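Adhesin (Neisseria meningitidis, PDB 5MY7) probably acts as a bacterial adhesin and inhibits lysozyme, which would help the meningococcus withstand this cell-wall-cleaving enzyme of its host. Local coordinates at residues Q39-N51 / T57-Q69. Numbering follows the deposited sequence.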
ATOM      1  N   GLN A  39      -1.576   7.227 -12.391  1.00 24.53           N
ATOM      2  CA  GLN A  39      -0.997   7.887 -13.601  1.00 28.61           C
ATOM      3  C   GLN A  39      -0.769   6.890 -14.743  1.00 29.96           C
ATOM      4  O   GLN A  39      -0.482   5.695 -14.469  1.00 28.39           O
ATOM      5  CB  GLN A  39       0.341   8.530 -13.265  1.00 34.05           C
ATOM      6  CG  GLN A  39       0.241   9.981 -12.963  1.00 43.18           C
ATOM      7  CD  GLN A  39       1.597  10.620 -12.784  1.00 42.30           C
ATOM      8  OE1 GLN A  39       2.570  10.262 -13.460  1.00 50.74           O
ATOM      9  NE2 GLN A  39       1.666  11.590 -11.883  1.00 48.18           N
ATOM     10  N   GLN A  40      -0.948   7.378 -15.997  1.00 31.46           N
ATOM     11  CA  GLN A  40      -0.845   6.576 -17.232  1.00 35.80           C
ATOM     12  C   GLN A  40      -1.876   5.461 -17.299  1.00 31.54           C
ATOM     13  O   GLN A  40      -1.697   4.471 -18.032  1.00 40.96           O
ATOM     14  CB  GLN A  40       0.555   5.974 -17.407  1.00 41.41           C
ATOM     15  CG  GLN A  40       1.670   7.023 -17.430  1.00 48.54           C
ATOM     16  CD  GLN A  40       3.081   6.464 -17.233  1.00 60.89           C
ATOM     17  OE1 GLN A  40       3.294   5.236 -17.137  1.00 66.16           O
ATOM     18  NE2 GLN A  40       4.070   7.382 -17.163  1.00 68.46           N
ATOM     19  N   GLY A  41      -2.962   5.611 -16.540  1.00 30.00           N
ATOM     20  CA  GLY A  41      -3.992   4.602 -16.537  1.00 28.81           C
ATOM     21  C   GLY A  41      -3.677   3.267 -15.910  1.00 26.14           C
ATOM     22  O   GLY A  41      -4.429   2.275 -16.129  1.00 28.15           O
ATOM     23  N   LYS A  42      -2.600   3.217 -15.114  1.00 24.77           N
ATOM     24  CA  LYS A  42      -2.283   1.942 -14.475  1.00 22.26           C
ATOM     25  C   LYS A  42      -3.333   1.652 -13.396  1.00 22.13           C
ATOM     26  O   LYS A  42      -3.851   2.561 -12.701  1.00 23.93           O
ATOM     27  CB  LYS A  42      -0.868   1.937 -13.867  1.00 22.81           C
ATOM     28  CG  LYS A  42       0.232   2.062 -14.907  1.00 24.50           C
ATOM     29  CD  LYS A  42       1.623   1.713 -14.403  1.00 24.45           C
ATOM     30  CE  LYS A  42       1.773   0.242 -14.142  1.00 25.92           C
ATOM     31  NZ  LYS A  42       3.096  -0.091 -13.457  1.00 29.12           N
ATOM     32  N   LYS A  43      -3.616   0.376 -13.221  1.00 20.62           N
ATOM     33  CA  LYS A  43      -4.640  -0.115 -12.282  1.00 21.17           C
ATOM     34  C   LYS A  43      -4.022  -1.143 -11.317  1.00 21.26           C
ATOM     35  O   LYS A  43      -3.214  -1.961 -11.713  1.00 21.75           O
ATOM     36  CB  LYS A  43      -5.819  -0.745 -13.050  1.00 24.16           C
ATOM     37  CG  LYS A  43      -6.623   0.309 -13.808  1.00 29.57           C
ATOM     38  CD  LYS A  43      -7.708  -0.206 -14.743  1.00 40.34           C
ATOM     39  CE  LYS A  43      -8.292   0.962 -15.552  1.00 48.07           C
ATOM     40  NZ  LYS A  43      -7.329   1.522 -16.559  1.00 51.46           N
ATOM     41  N   VAL A  44      -4.364  -1.024 -10.044  1.00 18.27           N
ATOM     42  CA  VAL A  44      -3.871  -1.978  -9.045  1.00 18.43           C
ATOM     43  C   VAL A  44      -4.912  -2.221  -7.944  1.00 19.74           C
ATOM     44  O   VAL A  44      -5.587  -1.256  -7.503  1.00 19.91           O
ATOM     45  CB  VAL A  44      -2.473  -1.506  -8.463  1.00 18.23           C
ATOM     46  CG1 VAL A  44      -2.554  -0.178  -7.691  1.00 18.69           C
ATOM     47  CG2 VAL A  44      -1.836  -2.601  -7.594  1.00 18.74           C
ATOM     48  N   LYS A  45      -4.992  -3.483  -7.493  1.00 19.31           N
ATOM     49  CA  LYS A  45      -5.862  -3.893  -6.405  1.00 20.89           C
ATOM     50  C   LYS A  45      -4.979  -4.236  -5.198  1.00 21.15           C
ATOM     51  O   LYS A  45      -4.066  -5.099  -5.312  1.00 21.45           O
ATOM     52  CB  LYS A  45      -6.688  -5.114  -6.839  1.00 26.05           C
ATOM     53  CG  LYS A  45      -7.811  -5.545  -5.929  1.00 35.63           C
ATOM     54  CD  LYS A  45      -8.685  -6.653  -6.577  1.00 41.87           C
ATOM     55  CE  LYS A  45      -7.914  -7.978  -6.835  1.00 49.71           C
ATOM     56  NZ  LYS A  45      -7.088  -8.607  -5.697  1.00 45.53           N
ATOM     57  N   VAL A  46      -5.297  -3.636  -4.044  1.00 19.00           N
ATOM     58  CA  VAL A  46      -4.505  -3.850  -2.812  1.00 19.08           C
ATOM     59  C   VAL A  46      -5.403  -4.324  -1.689  1.00 19.47           C
ATOM     60  O   VAL A  46      -6.476  -3.757  -1.454  1.00 21.20           O
ATOM     61  CB  VAL A  46      -3.777  -2.540  -2.338  1.00 19.00           C
ATOM     62  CG1 VAL A  46      -2.876  -2.808  -1.106  1.00 19.60           C
ATOM     63  CG2 VAL A  46      -2.969  -1.951  -3.489  1.00 18.59           C
ATOM     64  N   THR A  47      -4.952  -5.382  -0.995  1.00 19.17           N
ATOM     65  CA  THR A  47      -5.618  -5.965   0.159  1.00 21.17           C
ATOM     66  C   THR A  47      -4.836  -5.629   1.432  1.00 20.50           C
ATOM     67  O   THR A  47      -3.630  -5.909   1.500  1.00 22.37           O
ATOM     68  CB  THR A  47      -5.803  -7.483  -0.012  1.00 23.73           C
ATOM     69  OG1 THR A  47      -6.585  -7.736  -1.193  1.00 25.86           O
ATOM     70  CG2 THR A  47      -6.503  -8.104   1.232  1.00 25.23           C
ATOM     71  N   TYR A  48      -5.522  -5.004   2.394  1.00 20.53           N
ATOM     72  CA  TYR A  48      -4.947  -4.631   3.671  1.00 21.75           C
ATOM     73  C   TYR A  48      -5.417  -5.581   4.759  1.00 23.47           C
ATOM     74  O   TYR A  48      -6.642  -5.870   4.879  1.00 25.16           O
ATOM     75  CB  TYR A  48      -5.306  -3.182   4.042  1.00 22.44           C
ATOM     76  CG  TYR A  48      -4.906  -2.153   2.991  1.00 20.87           C
ATOM     77  CD1 TYR A  48      -3.602  -1.638   2.949  1.00 21.18           C
ATOM     78  CD2 TYR A  48      -5.790  -1.721   1.994  1.00 21.11           C
ATOM     79  CE1 TYR A  48      -3.202  -0.730   1.982  1.00 20.58           C
ATOM     80  CE2 TYR A  48      -5.397  -0.798   1.038  1.00 21.88           C
ATOM     81  CZ  TYR A  48      -4.100  -0.315   1.019  1.00 21.04           C
ATOM     82  OH  TYR A  48      -3.683   0.613   0.066  1.00 20.60           O
ATOM     83  N   GLY A  49      -4.450  -6.049   5.570  1.00 23.24           N
ATOM     84  CA  GLY A  49      -4.757  -6.798   6.796  1.00 26.69           C
ATOM     85  C   GLY A  49      -4.863  -5.920   8.029  1.00 27.79           C
ATOM     86  O   GLY A  49      -4.067  -4.981   8.206  1.00 28.89           O
ATOM     87  N   PHE A  50      -5.857  -6.233   8.869  1.00 27.52           N
ATOM     88  CA  PHE A  50      -6.123  -5.481  10.104  1.00 27.24           C
ATOM     89  C   PHE A  50      -6.167  -6.405  11.313  1.00 29.45           C
ATOM     90  O   PHE A  50      -6.799  -7.445  11.216  1.00 33.78           O
ATOM     91  CB  PHE A  50      -7.488  -4.811  10.003  1.00 30.08           C
ATOM     92  CG  PHE A  50      -7.534  -3.607   9.079  1.00 31.00           C
ATOM     93  CD1 PHE A  50      -7.281  -2.324   9.563  1.00 35.32           C
ATOM     94  CD2 PHE A  50      -7.858  -3.757   7.741  1.00 30.60           C
ATOM     95  CE1 PHE A  50      -7.331  -1.216   8.727  1.00 39.74           C
ATOM     96  CE2 PHE A  50      -7.926  -2.665   6.907  1.00 35.19           C
ATOM     97  CZ  PHE A  50      -7.652  -1.398   7.383  1.00 36.88           C
ATOM     98  N   ASN A  51      -5.448  -6.064  12.400  1.00 26.88           N
ATOM     99  CA  ASN A  51      -5.432  -6.912  13.624  1.00 26.91           C
ATOM    100  C   ASN A  51      -6.606  -6.550  14.540  1.00 29.88           C
ATOM    101  O   ASN A  51      -7.378  -5.629  14.218  1.00 30.47           O
ATOM    102  CB  ASN A  51      -4.063  -6.872  14.326  1.00 28.41           C
ATOM    103  CG  ASN A  51      -3.820  -5.612  15.130  1.00 27.59           C
ATOM    104  OD1 ASN A  51      -4.579  -4.655  15.083  1.00 30.04           O
ATOM    105  ND2 ASN A  51      -2.699  -5.609  15.873  1.00 29.82           N
ATOM    106  N   THR A  57      -1.528  -4.478   9.362  1.00 22.14           N
ATOM    107  CA  THR A  57      -0.343  -5.310   9.505  1.00 20.92           C
ATOM    108  C   THR A  57       0.407  -5.566   8.200  1.00 20.39           C
ATOM    109  O   THR A  57       1.599  -5.910   8.208  1.00 19.76           O
ATOM    110  CB  THR A  57      -0.711  -6.656  10.133  1.00 23.10           C
ATOM    111  OG1 THR A  57      -1.596  -7.357   9.274  1.00 27.36           O
ATOM    112  CG2 THR A  57      -1.364  -6.470  11.541  1.00 23.15           C
ATOM    113  N   TYR A  58      -0.279  -5.436   7.056  1.00 19.93           N
ATOM    114  CA  TYR A  58       0.347  -5.635   5.744  1.00 17.96           C
ATOM    115  C   TYR A  58      -0.529  -5.005   4.641  1.00 18.58           C
ATOM    116  O   TYR A  58      -1.724  -4.719   4.864  1.00 18.97           O
ATOM    117  CB  TYR A  58       0.604  -7.132   5.435  1.00 19.57           C
ATOM    118  CG  TYR A  58      -0.684  -7.967   5.205  1.00 22.18           C
ATOM    119  CD1 TYR A  58      -1.321  -7.967   3.971  1.00 23.71           C
ATOM    120  CD2 TYR A  58      -1.216  -8.755   6.202  1.00 24.78           C
ATOM    121  CE1 TYR A  58      -2.466  -8.722   3.745  1.00 26.29           C
ATOM    122  CE2 TYR A  58      -2.366  -9.503   5.993  1.00 26.56           C
ATOM    123  CZ  TYR A  58      -2.974  -9.512   4.758  1.00 27.57           C
ATOM    124  OH  TYR A  58      -4.132 -10.258   4.562  1.00 34.39           O
ATOM    125  N   ALA A  59       0.116  -4.811   3.474  1.00 18.06           N
ATOM    126  CA  ALA A  59      -0.561  -4.466   2.195  1.00 17.21           C
ATOM    127  C   ALA A  59      -0.111  -5.467   1.158  1.00 17.89           C
ATOM    128  O   ALA A  59       1.086  -5.692   0.986  1.00 21.23           O
ATOM    129  CB  ALA A  59      -0.177  -3.050   1.749  1.00 17.28           C
ATOM    130  N   SER A  60      -1.059  -6.087   0.424  1.00 18.52           N
ATOM    131  CA  SER A  60      -0.760  -7.118  -0.605  1.00 18.69           C
ATOM    132  C   SER A  60      -1.311  -6.605  -1.957  1.00 18.90           C
ATOM    133  O   SER A  60      -2.539  -6.448  -2.109  1.00 20.33           O
ATOM    134  CB  SER A  60      -1.409  -8.479  -0.188  1.00 23.58           C
ATOM    135  OG  SER A  60      -1.200  -9.468  -1.156  1.00 28.90           O
ATOM    136  N   ALA A  61      -0.417  -6.351  -2.921  1.00 19.16           N
ATOM    137  CA  ALA A  61      -0.788  -5.757  -4.246  1.00 20.60           C
ATOM    138  C   ALA A  61      -0.539  -6.815  -5.317  1.00 19.17           C
ATOM    139  O   ALA A  61       0.471  -7.546  -5.275  1.00 20.13           O
ATOM    140  CB  ALA A  61       0.117  -4.557  -4.535  1.00 20.73           C
ATOM    141  N   VAL A  62      -1.451  -6.912  -6.293  1.00 19.21           N
ATOM    142  CA  VAL A  62      -1.216  -7.837  -7.401  1.00 19.02           C
ATOM    143  C   VAL A  62      -0.491  -7.046  -8.512  1.00 19.23           C
ATOM    144  O   VAL A  62      -1.051  -6.084  -9.054  1.00 18.94           O
ATOM    145  CB  VAL A  62      -2.552  -8.451  -7.908  1.00 21.20           C
ATOM    146  CG1 VAL A  62      -2.233  -9.374  -9.064  1.00 24.96           C
ATOM    147  CG2 VAL A  62      -3.222  -9.205  -6.756  1.00 24.10           C
ATOM    148  N   ILE A  63       0.765  -7.413  -8.803  1.00 17.03           N
ATOM    149  CA  ILE A  63       1.629  -6.690  -9.746  1.00 17.34           C
ATOM    150  C   ILE A  63       2.074  -7.729 -10.803  1.00 19.98           C
ATOM    151  O   ILE A  63       2.647  -8.798 -10.445  1.00 21.33           O
ATOM    152  CB  ILE A  63       2.842  -6.009  -9.042  1.00 18.01           C
ATOM    153  CG1 ILE A  63       2.318  -5.031  -7.972  1.00 18.28           C
ATOM    154  CG2 ILE A  63       3.741  -5.338 -10.103  1.00 20.57           C
ATOM    155  CD1 ILE A  63       3.452  -4.462  -7.095  1.00 20.74           C
ATOM    156  N   ASN A  64       1.733  -7.503 -12.066  1.00 21.78           N
ATOM    157  CA  ASN A  64       1.931  -8.549 -13.158  1.00 21.87           C
ATOM    158  C   ASN A  64       1.397  -9.911 -12.791  1.00 22.29           C
ATOM    159  O   ASN A  64       1.991 -10.966 -13.095  1.00 25.13           O
ATOM    160  CB  ASN A  64       3.407  -8.623 -13.474  1.00 25.14           C
ATOM    161  CG  ASN A  64       3.948  -7.316 -14.036  1.00 24.25           C
ATOM    162  OD1 ASN A  64       5.016  -6.823 -13.642  1.00 27.21           O
ATOM    163  ND2 ASN A  64       3.226  -6.741 -14.956  1.00 22.00           N
ATOM    164  N   GLY A  65       0.225  -9.928 -12.180  1.00 23.02           N
ATOM    165  CA  GLY A  65      -0.386 -11.192 -11.870  1.00 24.38           C
ATOM    166  C   GLY A  65       0.108 -11.914 -10.652  1.00 24.63           C
ATOM    167  O   GLY A  65      -0.496 -12.915 -10.272  1.00 29.77           O
ATOM    168  N   LYS A  66       1.103 -11.344  -9.940  1.00 23.78           N
ATOM    169  CA  LYS A  66       1.704 -11.955  -8.780  1.00 22.97           C
ATOM    170  C   LYS A  66       1.356 -11.153  -7.519  1.00 20.12           C
ATOM    171  O   LYS A  66       1.451  -9.891  -7.483  1.00 21.15           O
ATOM    172  CB  LYS A  66       3.211 -12.027  -8.953  1.00 23.91           C
ATOM    173  CG  LYS A  66       3.902 -12.593  -7.704  1.00 29.13           C
ATOM    174  CD  LYS A  66       5.410 -12.694  -7.802  1.00 33.81           C
ATOM    175  CE  LYS A  66       6.060 -13.226  -6.535  1.00 36.70           C
ATOM    176  NZ  LYS A  66       5.572 -14.597  -6.165  1.00 41.52           N
ATOM    177  N   ARG A  67       0.960 -11.883  -6.469  1.00 23.35           N
ATOM    178  CA  ARG A  67       0.645 -11.276  -5.193  1.00 21.54           C
ATOM    179  C   ARG A  67       2.003 -10.906  -4.494  1.00 20.52           C
ATOM    180  O   ARG A  67       2.848 -11.785  -4.236  1.00 24.68           O
ATOM    181  CB  ARG A  67      -0.228 -12.208  -4.371  1.00 24.77           C
ATOM    182  CG  ARG A  67      -0.806 -11.582  -3.160  1.00 30.35           C
ATOM    183  CD  ARG A  67      -2.059 -12.307  -2.629  1.00 38.26           C
ATOM    184  NE  ARG A  67      -3.291 -12.056  -3.421  1.00 42.29           N
ATOM    185  CZ  ARG A  67      -3.946 -10.877  -3.537  1.00 40.08           C
ATOM    186  NH1 ARG A  67      -3.527  -9.710  -2.929  1.00 28.33           N
ATOM    187  NH2 ARG A  67      -5.051 -10.866  -4.298  1.00 39.61           N
ATOM    188  N   VAL A  68       2.157  -9.618  -4.222  1.00 19.21           N
ATOM    189  CA  VAL A  68       3.354  -9.050  -3.500  1.00 20.50           C
ATOM    190  C   VAL A  68       2.922  -8.575  -2.121  1.00 18.94           C
ATOM    191  O   VAL A  68       2.209  -7.565  -2.020  1.00 21.34           O
ATOM    192  CB  VAL A  68       3.984  -7.916  -4.338  1.00 21.65           C
ATOM    193  CG1 VAL A  68       5.197  -7.284  -3.628  1.00 23.97           C
ATOM    194  CG2 VAL A  68       4.363  -8.451  -5.745  1.00 24.05           C
ATOM    195  N   GLN A  69       3.307  -9.327  -1.075  1.00 20.98           N
ATOM    196  CA  GLN A  69       2.902  -8.966   0.304  1.00 21.86           C
ATOM    197  C   GLN A  69       3.988  -8.096   0.975  1.00 19.66           C
ATOM    198  O   GLN A  69       5.155  -8.474   1.030  1.00 23.05           O
ATOM    199  CB  GLN A  69       2.579 -10.224   1.172  1.00 27.71           C
ATOM    200  CG  GLN A  69       1.999  -9.795   2.545  1.00 30.88           C
ATOM    201  CD  GLN A  69       1.267 -10.841   3.339  1.00 33.75           C
ATOM    202  OE1 GLN A  69       0.570 -11.703   2.799  1.00 41.87           O
ATOM    203  NE2 GLN A  69       1.386 -10.745   4.646  1.00 35.46           N
TER
HETATM  204  O   HOH W   1      -3.795  -5.471  -9.316  1.00 23.29           O
HETATM  205  O   HOH W   2      -5.226  -7.522  -3.714  1.00 26.28           O
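The ring of Y58 lies flat against the backbone of G49, whose CA sits 4.0 Å from the centroid of the Y58 ring in a CH-pi contact, 21° off the normal. The Y58 chi1 of 69° sets CG between its own backbone N and carbonyl carbon and folds the ring back across the neighbouring strand. G49 N lies 3.7 Å above the plane of the Y58 ring, over its centre; Q69 NE2 lies over the rim of the opposite face. Beside this contact the strands are laced antiparallel: T47 and S60 form a hydrogen-bonded pair, the T47 N to S60 O bond (2.9 Å) being nearly straight at 171°.

On the same face, the R67 side chain reaches back from the next strand over S60. Its NH1 donates to S60 OG (2.9 Å), which lies in the guanidinium plane, while V62 CG2 packs on one face of that group. K45 NZ comes to the guanidinium edge, 3.3 Å from R67 NH2; these two donors are not bonded to each other. Instead one water accepts from K45 NZ and R67 NH1, and also joins T47 OG1, so it probably eases the repulsion between the two positive charges.

The other face is apolar. A59 CB rests 3.8 Å from Y48 CE1 and 3.9 Å from V46 CG1, and V46 CG1 in turn leans over a face of the Y48 ring. A61 CB touches both V44 CG2 and V46 CG2, the three methyls forming a triangle.

The two strands are the central pair of a four-stranded antiparallel meander, between strands 31-37 and 66-71. T47 OG1 and Y48 OH bond to T33 and Y36 of the former, whereas V46 and Y48 pack on I107 of the second sheet.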